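Probable glutathione S-transferase (Pseudomonas aeruginosa, PDB 6JWK) probably isomerises maleylpyruvate, as a zeta-class glutathione S-transferase related to maleylacetoacetate isomerases. Local coordinates at residues M1-S9 and G23-V31; E164-R175 and L187-L195. One frame throughout, in Å; residues are numbered along the deposited sequence.

Interaction 1. Residues M1-S9 and G23-V31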
loop_
_atom_site.group_PDB
_atom_site.type_symbol
_atom_site.label_atom_id
_atom_site.label_comp_id
_atom_site.label_asym_id
_atom_site.label_seq_id
_atom_site.Cartn_x
_atom_site.Cartn_y
_atom_site.Cartn_z
ATOM N N MET B 1 13.627 -14.800 15.104
ATOM C CA MET B 1 13.394 -13.592 14.275
ATOM C C MET B 1 13.589 -12.335 15.111
ATOM O O MET B 1 13.307 -12.359 16.288
ATOM C CB MET B 1 11.972 -13.571 13.717
ATOM C CG MET B 1 11.672 -14.807 12.949
ATOM S SD MET B 1 10.573 -14.473 11.565
ATOM C CE MET B 1 10.572 -16.103 10.806
ATOM N N GLN B 2 13.978 -11.257 14.454
ATOM C CA GLN B 2 14.190 -9.956 15.082
ATOM C C GLN B 2 13.449 -8.940 14.222
ATOM O O GLN B 2 13.324 -9.146 13.011
ATOM C CB GLN B 2 15.689 -9.680 15.188
ATOM C CG GLN B 2 16.470 -10.815 15.822
ATOM C CD GLN B 2 17.943 -10.518 15.776
ATOM O OE1 GLN B 2 18.627 -10.637 16.789
ATOM N NE2 GLN B 2 18.436 -10.095 14.616
ATOM N N LEU B 3 12.910 -7.914 14.845
ATOM C CA LEU B 3 12.291 -6.785 14.134
ATOM C C LEU B 3 13.017 -5.524 14.535
ATOM O O LEU B 3 12.884 -5.147 15.715
ATOM C CB LEU B 3 10.812 -6.619 14.487
ATOM C CG LEU B 3 10.210 -5.470 13.693
ATOM C CD1 LEU B 3 9.564 -6.017 12.437
ATOM C CD2 LEU B 3 9.280 -4.622 14.523
ATOM N N TYR B 4 13.662 -4.885 13.561
ATOM C CA TYR B 4 14.418 -3.634 13.723
ATOM C C TYR B 4 13.374 -2.522 13.621
ATOM O O TYR B 4 12.703 -2.404 12.595
ATOM C CB TYR B 4 15.603 -3.611 12.744
ATOM C CG TYR B 4 16.654 -4.627 13.116
ATOM C CD1 TYR B 4 16.507 -5.970 12.779
ATOM C CD2 TYR B 4 17.723 -4.277 13.946
ATOM C CE1 TYR B 4 17.419 -6.923 13.207
ATOM C CE2 TYR B 4 18.644 -5.221 14.385
ATOM C CZ TYR B 4 18.497 -6.542 13.993
ATOM O OH TYR B 4 19.364 -7.492 14.425
ATOM N N SER B 5 13.204 -1.782 14.714
ATOM C CA SER B 5 12.081 -0.852 14.965
ATOM C C SER B 5 12.660 0.477 15.438
ATOM O O SER B 5 13.663 0.456 16.120
ATOM C CB SER B 5 11.150 -1.464 15.997
ATOM O OG SER B 5 10.380 -0.469 16.701
ATOM N N PHE B 6 12.047 1.596 15.094
ATOM C CA PHE B 6 12.243 2.896 15.783
ATOM C C PHE B 6 10.927 3.239 16.496
ATOM O O PHE B 6 9.793 3.045 15.893
ATOM C CB PHE B 6 12.718 3.949 14.769
ATOM C CG PHE B 6 12.770 5.365 15.290
ATOM C CD1 PHE B 6 13.700 5.732 16.264
ATOM C CD2 PHE B 6 11.919 6.343 14.786
ATOM C CE1 PHE B 6 13.764 7.044 16.729
ATOM C CE2 PHE B 6 11.959 7.643 15.276
ATOM C CZ PHE B 6 12.892 7.996 16.234
ATOM N N PHE B 7 11.022 3.745 17.734
ATOM C CA PHE B 7 9.825 3.959 18.605
ATOM C C PHE B 7 8.815 4.862 17.892
ATOM O O PHE B 7 7.601 4.603 17.971
ATOM C CB PHE B 7 10.187 4.450 20.013
ATOM C CG PHE B 7 10.684 5.862 20.082
ATOM C CD1 PHE B 7 9.796 6.911 20.172
ATOM C CD2 PHE B 7 12.038 6.135 20.024
ATOM C CE1 PHE B 7 10.255 8.215 20.216
ATOM C CE2 PHE B 7 12.497 7.436 20.109
ATOM C CZ PHE B 7 11.604 8.473 20.184
ATOM N N ASN B 8 9.290 5.852 17.157
ATOM C CA ASN B 8 8.423 6.913 16.587
ATOM C C ASN B 8 8.048 6.639 15.125
ATOM O O ASN B 8 7.363 7.508 14.526
ATOM C CB ASN B 8 9.108 8.273 16.682
ATOM C CG ASN B 8 8.189 9.234 17.396
ATOM O OD1 ASN B 8 7.720 8.927 18.493
ATOM N ND2 ASN B 8 7.877 10.348 16.755
ATOM N N SER B 9 8.487 5.518 14.553
ATOM C CA SER B 9 8.132 5.139 13.161
ATOM C C SER B 9 6.733 4.517 13.141
ATOM O O SER B 9 6.554 3.451 13.803
ATOM C CB SER B 9 9.160 4.201 12.613
ATOM O OG SER B 9 8.597 3.398 11.607
ATOM N N GLY B 23 1.867 -12.721 20.150
ATOM C CA GLY B 23 2.624 -13.076 21.369
ATOM C C GLY B 23 4.090 -13.344 21.070
ATOM O O GLY B 23 4.692 -14.160 21.777
ATOM N N LEU B 24 4.665 -12.662 20.073
ATOM C CA LEU B 24 6.087 -12.783 19.640
ATOM C C LEU B 24 6.845 -11.464 19.869
ATOM O O LEU B 24 7.792 -11.189 19.110
ATOM C CB LEU B 24 6.097 -13.116 18.135
ATOM C CG LEU B 24 5.391 -14.397 17.699
ATOM C CD1 LEU B 24 5.262 -14.446 16.195
ATOM C CD2 LEU B 24 6.118 -15.630 18.202
ATOM N N ASP B 25 6.445 -10.585 20.785
ATOM C CA ASP B 25 7.046 -9.215 20.792
ATOM C C ASP B 25 8.408 -9.193 21.531
ATOM O O ASP B 25 9.058 -8.121 21.495
ATOM C CB ASP B 25 6.056 -8.150 21.272
ATOM C CG ASP B 25 5.543 -8.422 22.667
ATOM O OD1 ASP B 25 6.386 -8.395 23.594
ATOM O OD2 ASP B 25 4.330 -8.715 22.806
ATOM N N TYR B 26 8.885 -10.315 22.100
ATOM C CA TYR B 26 10.329 -10.520 22.450
ATOM C C TYR B 26 11.226 -10.315 21.202
ATOM O O TYR B 26 12.378 -9.886 21.316
ATOM C CB TYR B 26 10.579 -11.899 23.083
ATOM C CG TYR B 26 10.163 -13.082 22.240
ATOM C CD1 TYR B 26 8.886 -13.615 22.346
ATOM C CD2 TYR B 26 11.031 -13.657 21.319
ATOM C CE1 TYR B 26 8.488 -14.693 21.571
ATOM C CE2 TYR B 26 10.645 -14.733 20.527
ATOM C CZ TYR B 26 9.367 -15.255 20.658
ATOM O OH TYR B 26 8.963 -16.318 19.899
ATOM N N GLN B 27 10.718 -10.569 20.003
ATOM C CA GLN B 27 11.479 -10.365 18.747
ATOM C C GLN B 27 11.869 -8.881 18.489
ATOM O O GLN B 27 12.814 -8.644 17.676
ATOM C CB GLN B 27 10.657 -11.014 17.625
ATOM C CG GLN B 27 10.427 -12.508 17.850
ATOM C CD GLN B 27 9.945 -13.281 16.636
ATOM O OE1 GLN B 27 9.467 -12.735 15.626
ATOM N NE2 GLN B 27 10.056 -14.598 16.739
ATOM N N VAL B 28 11.217 -7.871 19.090
ATOM C CA VAL B 28 11.490 -6.421 18.770
ATOM C C VAL B 28 12.906 -6.020 19.232
ATOM O O VAL B 28 13.282 -6.498 20.254
ATOM C CB VAL B 28 10.430 -5.453 19.348
ATOM C CG1 VAL B 28 10.836 -4.004 19.113
ATOM C CG2 VAL B 28 9.032 -5.762 18.805
ATOM N N VAL B 29 13.600 -5.152 18.470
ATOM C CA VAL B 29 15.010 -4.680 18.615
ATOM C C VAL B 29 15.093 -3.216 18.199
ATOM O O VAL B 29 15.065 -2.919 17.015
ATOM C CB VAL B 29 15.980 -5.497 17.737
ATOM C CG1 VAL B 29 17.390 -4.923 17.781
ATOM C CG2 VAL B 29 15.964 -6.988 18.058
ATOM N N PRO B 30 15.188 -2.249 19.140
ATOM C CA PRO B 30 15.388 -0.827 18.816
ATOM C C PRO B 30 16.540 -0.298 17.934
ATOM O O PRO B 30 17.576 -0.885 17.933
ATOM C CB PRO B 30 15.649 -0.180 20.191
ATOM C CG PRO B 30 15.673 -1.317 21.192
ATOM C CD PRO B 30 14.890 -2.446 20.569
ATOM N N VAL B 31 16.327 0.890 17.339
ATOM C CA VAL B 31 17.253 1.692 16.474
ATOM C C VAL B 31 17.819 0.773 15.394
ATOM O O VAL B 31 17.066 0.554 14.426
ATOM C CB VAL B 31 18.351 2.424 17.280
ATOM C CG1 VAL B 31 19.488 2.960 16.412
ATOM C CG2 VAL B 31 17.756 3.560 18.102
#

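Interaction 2. Residues E164-R175 and L187-L195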
loop_
_atom_site.group_PDB
_atom_site.type_symbol
_atom_site.label_atom_id
_atom_site.label_comp_id
_atom_site.label_asym_id
_atom_site.label_seq_id
_atom_site.Cartn_x
_atom_site.Cartn_y
_atom_site.Cartn_z
ATOM N N GLU B 164 -6.467 -2.797 12.347
ATOM C CA GLU B 164 -6.143 -2.062 13.592
ATOM C C GLU B 164 -4.631 -1.834 13.602
ATOM O O GLU B 164 -4.182 -0.808 14.136
ATOM C CB GLU B 164 -6.669 -2.797 14.830
ATOM C CG GLU B 164 -8.211 -2.807 14.909
ATOM C CD GLU B 164 -8.939 -3.781 13.986
ATOM O OE1 GLU B 164 -8.315 -4.819 13.529
ATOM O OE2 GLU B 164 -10.152 -3.515 13.720
ATOM N N CYS B 165 -3.848 -2.745 13.035
ATOM C CA CYS B 165 -2.382 -2.529 12.949
ATOM C C CYS B 165 -2.118 -1.229 12.149
ATOM O O CYS B 165 -1.151 -0.504 12.475
ATOM C CB CYS B 165 -1.673 -3.686 12.281
ATOM S SG CYS B 165 -1.689 -5.214 13.233
ATOM N N CYS B 166 -2.945 -0.908 11.145
ATOM C CA CYS B 166 -2.750 0.302 10.309
ATOM C C CYS B 166 -3.455 1.515 10.941
ATOM O O CYS B 166 -2.895 2.633 10.894
ATOM C CB CYS B 166 -3.256 0.073 8.898
ATOM S SG CYS B 166 -2.277 -1.180 8.033
ATOM N N LEU B 167 -4.655 1.349 11.501
ATOM C CA LEU B 167 -5.412 2.530 11.986
ATOM C C LEU B 167 -4.802 3.146 13.236
ATOM O O LEU B 167 -4.768 4.395 13.348
ATOM C CB LEU B 167 -6.871 2.154 12.207
ATOM C CG LEU B 167 -7.733 2.484 10.988
ATOM C CD1 LEU B 167 -9.095 1.773 11.023
ATOM C CD2 LEU B 167 -7.894 4.004 10.849
ATOM N N VAL B 168 -4.401 2.340 14.195
ATOM C CA VAL B 168 -3.971 2.879 15.507
ATOM C C VAL B 168 -2.772 3.789 15.284
ATOM O O VAL B 168 -2.751 4.883 15.812
ATOM C CB VAL B 168 -3.726 1.750 16.527
ATOM C CG1 VAL B 168 -2.840 2.170 17.683
ATOM C CG2 VAL B 168 -5.080 1.237 17.004
ATOM N N PRO B 169 -1.744 3.402 14.497
ATOM C CA PRO B 169 -0.650 4.332 14.269
ATOM C C PRO B 169 -1.079 5.610 13.527
ATOM O O PRO B 169 -0.639 6.733 13.876
ATOM C CB PRO B 169 0.362 3.454 13.504
ATOM C CG PRO B 169 0.057 2.047 13.954
ATOM C CD PRO B 169 -1.477 2.042 13.965
ATOM N N GLN B 170 -1.976 5.479 12.566
ATOM C CA GLN B 170 -2.449 6.625 11.765
ATOM C C GLN B 170 -3.236 7.620 12.667
ATOM O O GLN B 170 -3.073 8.863 12.500
ATOM C CB GLN B 170 -3.313 6.118 10.609
ATOM C CG GLN B 170 -3.867 7.239 9.732
ATOM C CD GLN B 170 -2.702 7.967 9.134
ATOM O OE1 GLN B 170 -2.338 9.060 9.587
ATOM N NE2 GLN B 170 -2.079 7.337 8.149
ATOM N N LEU B 171 -4.096 7.134 13.563
ATOM C CA LEU B 171 -4.849 8.052 14.489
ATOM C C LEU B 171 -3.885 8.725 15.472
ATOM O O LEU B 171 -3.990 9.951 15.667
ATOM C CB LEU B 171 -5.962 7.269 15.201
ATOM C CG LEU B 171 -7.103 6.826 14.305
ATOM C CD1 LEU B 171 -7.973 5.807 15.032
ATOM C CD2 LEU B 171 -7.911 8.037 13.861
ATOM N N ALA B 172 -2.902 8.012 16.018
ATOM C CA ALA B 172 -1.929 8.629 16.962
ATOM C C ALA B 172 -1.230 9.789 16.236
ATOM O O ALA B 172 -1.157 10.874 16.778
ATOM C CB ALA B 172 -0.950 7.614 17.473
ATOM N N ASN B 173 -0.853 9.573 14.988
ATOM C CA ASN B 173 -0.126 10.553 14.147
ATOM C C ASN B 173 -1.023 11.756 13.896
ATOM O O ASN B 173 -0.518 12.908 14.042
ATOM C CB ASN B 173 0.272 9.987 12.791
ATOM C CG ASN B 173 1.596 9.282 12.787
ATOM O OD1 ASN B 173 2.365 9.409 13.740
ATOM N ND2 ASN B 173 1.849 8.554 11.698
ATOM N N ALA B 174 -2.253 11.512 13.448
ATOM C CA ALA B 174 -3.210 12.594 13.131
ATOM C C ALA B 174 -3.455 13.437 14.399
ATOM O O ALA B 174 -3.520 14.710 14.291
ATOM C CB ALA B 174 -4.488 12.054 12.556
ATOM N N ARG B 175 -3.574 12.779 15.560
ATOM C CA ARG B 175 -3.900 13.471 16.832
ATOM C C ARG B 175 -2.722 14.390 17.147
ATOM O O ARG B 175 -2.962 15.580 17.436
ATOM C CB ARG B 175 -4.120 12.472 17.970
ATOM C CG ARG B 175 -4.279 13.107 19.351
ATOM C CD ARG B 175 -4.719 12.077 20.401
ATOM N NE ARG B 175 -5.985 11.429 20.005
ATOM C CZ ARG B 175 -6.153 10.185 19.530
ATOM N NH1 ARG B 175 -5.124 9.374 19.382
ATOM N NH2 ARG B 175 -7.347 9.771 19.146
ATOM N N LEU B 187 -14.066 5.476 14.330
ATOM C CA LEU B 187 -12.590 5.231 14.341
ATOM C C LEU B 187 -12.062 5.432 15.774
ATOM O O LEU B 187 -11.293 4.559 16.267
ATOM C CB LEU B 187 -11.851 6.151 13.359
ATOM C CG LEU B 187 -12.133 5.999 11.857
ATOM C CD1 LEU B 187 -11.183 6.896 11.064
ATOM C CD2 LEU B 187 -12.032 4.550 11.372
ATOM N N LEU B 188 -12.501 6.498 16.452
ATOM C CA LEU B 188 -12.087 6.775 17.846
ATOM C C LEU B 188 -12.513 5.611 18.760
ATOM O O LEU B 188 -11.695 5.142 19.563
ATOM C CB LEU B 188 -12.612 8.132 18.343
ATOM C CG LEU B 188 -12.046 9.324 17.596
ATOM C CD1 LEU B 188 -12.720 10.620 18.037
ATOM C CD2 LEU B 188 -10.536 9.403 17.772
ATOM N N GLU B 189 -13.694 5.086 18.587
ATOM C CA GLU B 189 -14.172 4.000 19.453
ATOM C C GLU B 189 -13.308 2.753 19.198
ATOM O O GLU B 189 -12.931 2.053 20.174
ATOM C CB GLU B 189 -15.659 3.770 19.190
ATOM C CG GLU B 189 -16.207 2.550 19.889
ATOM C CD GLU B 189 -17.629 2.249 19.468
ATOM O OE1 GLU B 189 -17.850 1.884 18.268
ATOM O OE2 GLU B 189 -18.506 2.437 20.312
ATOM N N LEU B 190 -13.006 2.447 17.931
ATOM C CA LEU B 190 -12.204 1.236 17.635
ATOM C C LEU B 190 -10.818 1.433 18.236
ATOM O O LEU B 190 -10.262 0.499 18.803
ATOM C CB LEU B 190 -12.151 1.046 16.124
ATOM C CG LEU B 190 -11.278 -0.085 15.599
ATOM C CD1 LEU B 190 -11.673 -1.401 16.238
ATOM C CD2 LEU B 190 -11.352 -0.139 14.065
ATOM N N GLU B 191 -10.275 2.627 18.074
ATOM C CA GLU B 191 -8.951 2.938 18.633
ATOM C C GLU B 191 -8.965 2.665 20.138
ATOM O O GLU B 191 -8.020 2.030 20.612
ATOM C CB GLU B 191 -8.579 4.370 18.304
ATOM C CG GLU B 191 -7.244 4.773 18.885
ATOM C CD GLU B 191 -6.966 6.270 18.797
ATOM O OE1 GLU B 191 -7.933 7.013 18.749
ATOM O OE2 GLU B 191 -5.751 6.691 18.740
ATOM N N GLY B 192 -9.990 3.133 20.857
ATOM C CA GLY B 192 -10.120 2.928 22.317
ATOM C C GLY B 192 -10.199 1.453 22.653
ATOM O O GLY B 192 -9.496 1.017 23.585
ATOM N N ARG B 193 -10.931 0.649 21.874
ATOM C CA ARG B 193 -10.970 -0.802 22.145
ATOM C C ARG B 193 -9.580 -1.414 22.005
ATOM O O ARG B 193 -9.254 -2.327 22.767
ATOM C CB ARG B 193 -11.881 -1.596 21.213
ATOM C CG ARG B 193 -13.337 -1.277 21.426
ATOM C CD ARG B 193 -14.281 -2.195 20.682
ATOM N NE ARG B 193 -15.521 -1.464 20.844
ATOM C CZ ARG B 193 -16.474 -1.384 19.943
ATOM N NH1 ARG B 193 -16.331 -1.962 18.765
ATOM N NH2 ARG B 193 -17.585 -0.732 20.234
ATOM N N CYS B 194 -8.833 -1.029 20.992
ATOM C CA CYS B 194 -7.438 -1.536 20.802
ATOM C C CYS B 194 -6.509 -1.123 21.958
ATOM O O CYS B 194 -5.797 -1.992 22.506
ATOM C CB CYS B 194 -6.909 -0.991 19.485
ATOM S SG CYS B 194 -7.772 -1.686 18.050
ATOM N N LEU B 195 -6.465 0.169 22.287
ATOM C CA LEU B 195 -5.536 0.722 23.310
ATOM C C LEU B 195 -5.867 0.181 24.706
ATOM O O LEU B 195 -4.977 0.255 25.576
ATOM C CB LEU B 195 -5.577 2.238 23.319
ATOM C CG LEU B 195 -5.186 2.889 21.995
ATOM C CD1 LEU B 195 -5.183 4.397 22.114
ATOM C CD2 LEU B 195 -3.819 2.432 21.560
HETATM O O HOH W 1 -3.509 5.383 18.498
#

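Interaction 1. Residues M1-S9 and G23-V31
Leu-3 is gripped through both of its backbone polar atoms: its N donates to Gln-27 O at 2.9 Å, and its O accepts from Val-29 N at 2.8 Å. Further along, Ser-5 N donates to Val-29 O at 3.2 Å. CA-H...O contacts fill in between, Gln-2 CA lying 3.2 Å from Gln-27 O. The register is parallel, with Leu-3 beside Val-28, Tyr-4 beside Val-29 and Ser-5 beside Pro-30. Strands 2-5 and 28-30 are the two strands of the beta-alpha-beta unit that opens the thioredoxin-like domain of a glutathione S-transferase, joined through helix 10-22. On the sheet face of Leu-3 and Ser-5, which helix 10-22 covers, Ser-5 CB meets Val-28 CG1 at 4.0 Å; Ser-5 OG turns to Arg-16. On the other face Tyr-4 and Val-29 run side by side, Val-29 CB over the rim of the ring and Val-29 CG1 3.6 Å from Tyr-4 CE2. Val-29 CG1 stands anti to the backbone N (chi1 174°), which sends CG2 to Gln-2 CB. At the N-terminal end of strand 2-5 the extended Gln-27 lies alongside Met-1, Gln-27 OE1 being 3.3 Å from Met-1 CB.

Interaction 2. Residues E164-R175 and L187-L195
Arg-175 and Glu-191 reach for each other from opposite directions and meet end-on, guanidinium and carboxylate nearly coplanar. NH1 of Arg-175 donates to Glu-191 OE2 and NH2 to Glu-191 OE1, each at 2.8 Å, both on the syn side of the carboxylate. With chi1 at 178° Glu-191 swings CG away from its own N and runs straight on across Leu-171, whose CD1 sits 3.6 Å from Glu-191 CB. One water donates to both Glu-191 OE2 and Val-168 O, tying the bidentate pair to the backbone of helix 162-176. Leu-188 CD2 lies at the guanidinium edge, in its plane. Deeper in, Leu-167 crosses Leu-187 at about a right angle, Leu-167 CD1 lying 4.1 Å from Leu-187 CD2. Glu-164 likewise crosses Leu-190; its chain bends at the second torsion, bringing Glu-164 OE2 within 3.6 Å of Leu-190 CD2, while OE1 and OE2 are hydrogen-bonded to the backbone N of Gly-161 and of Phe-155, respectively. Cys-194 SG fits against Glu-164 CG at 3.4 Å, and Val-168 sets CG2 on Cys-194 CB and CG1 on Leu-195. The two segments of this helical C-terminal domain cross at -108°, with Leu-146 of helix 124-149 against Leu-187 and Leu-190, Phe-200 of helix 198-203 against Val-168 and Cys-194, and Tyr-13 of helix 10-22 against Val-168.

Overall arrangement
From the N terminus, strand 2-5 leads into helix 10-22 and the chain returns as strand 28-30, so interaction 1 closes a short beta-alpha-beta loop at one edge of the four-stranded sheet. Much later, helix 162-176 is followed by helix 185-195, and interaction 2 closes a second short loop within the helical domain. The two are in series, neither nested nor crossing. The centres of interaction 1 and interaction 2 lie about 20 Å apart, and the two do not touch. Helix 10-22 bridges them: Val-15 and Leu-19 pack on Leu-3, while Tyr-13 and Ile-17 face helix 162-176, joining the thioredoxin-like domain to the C-terminal bundle.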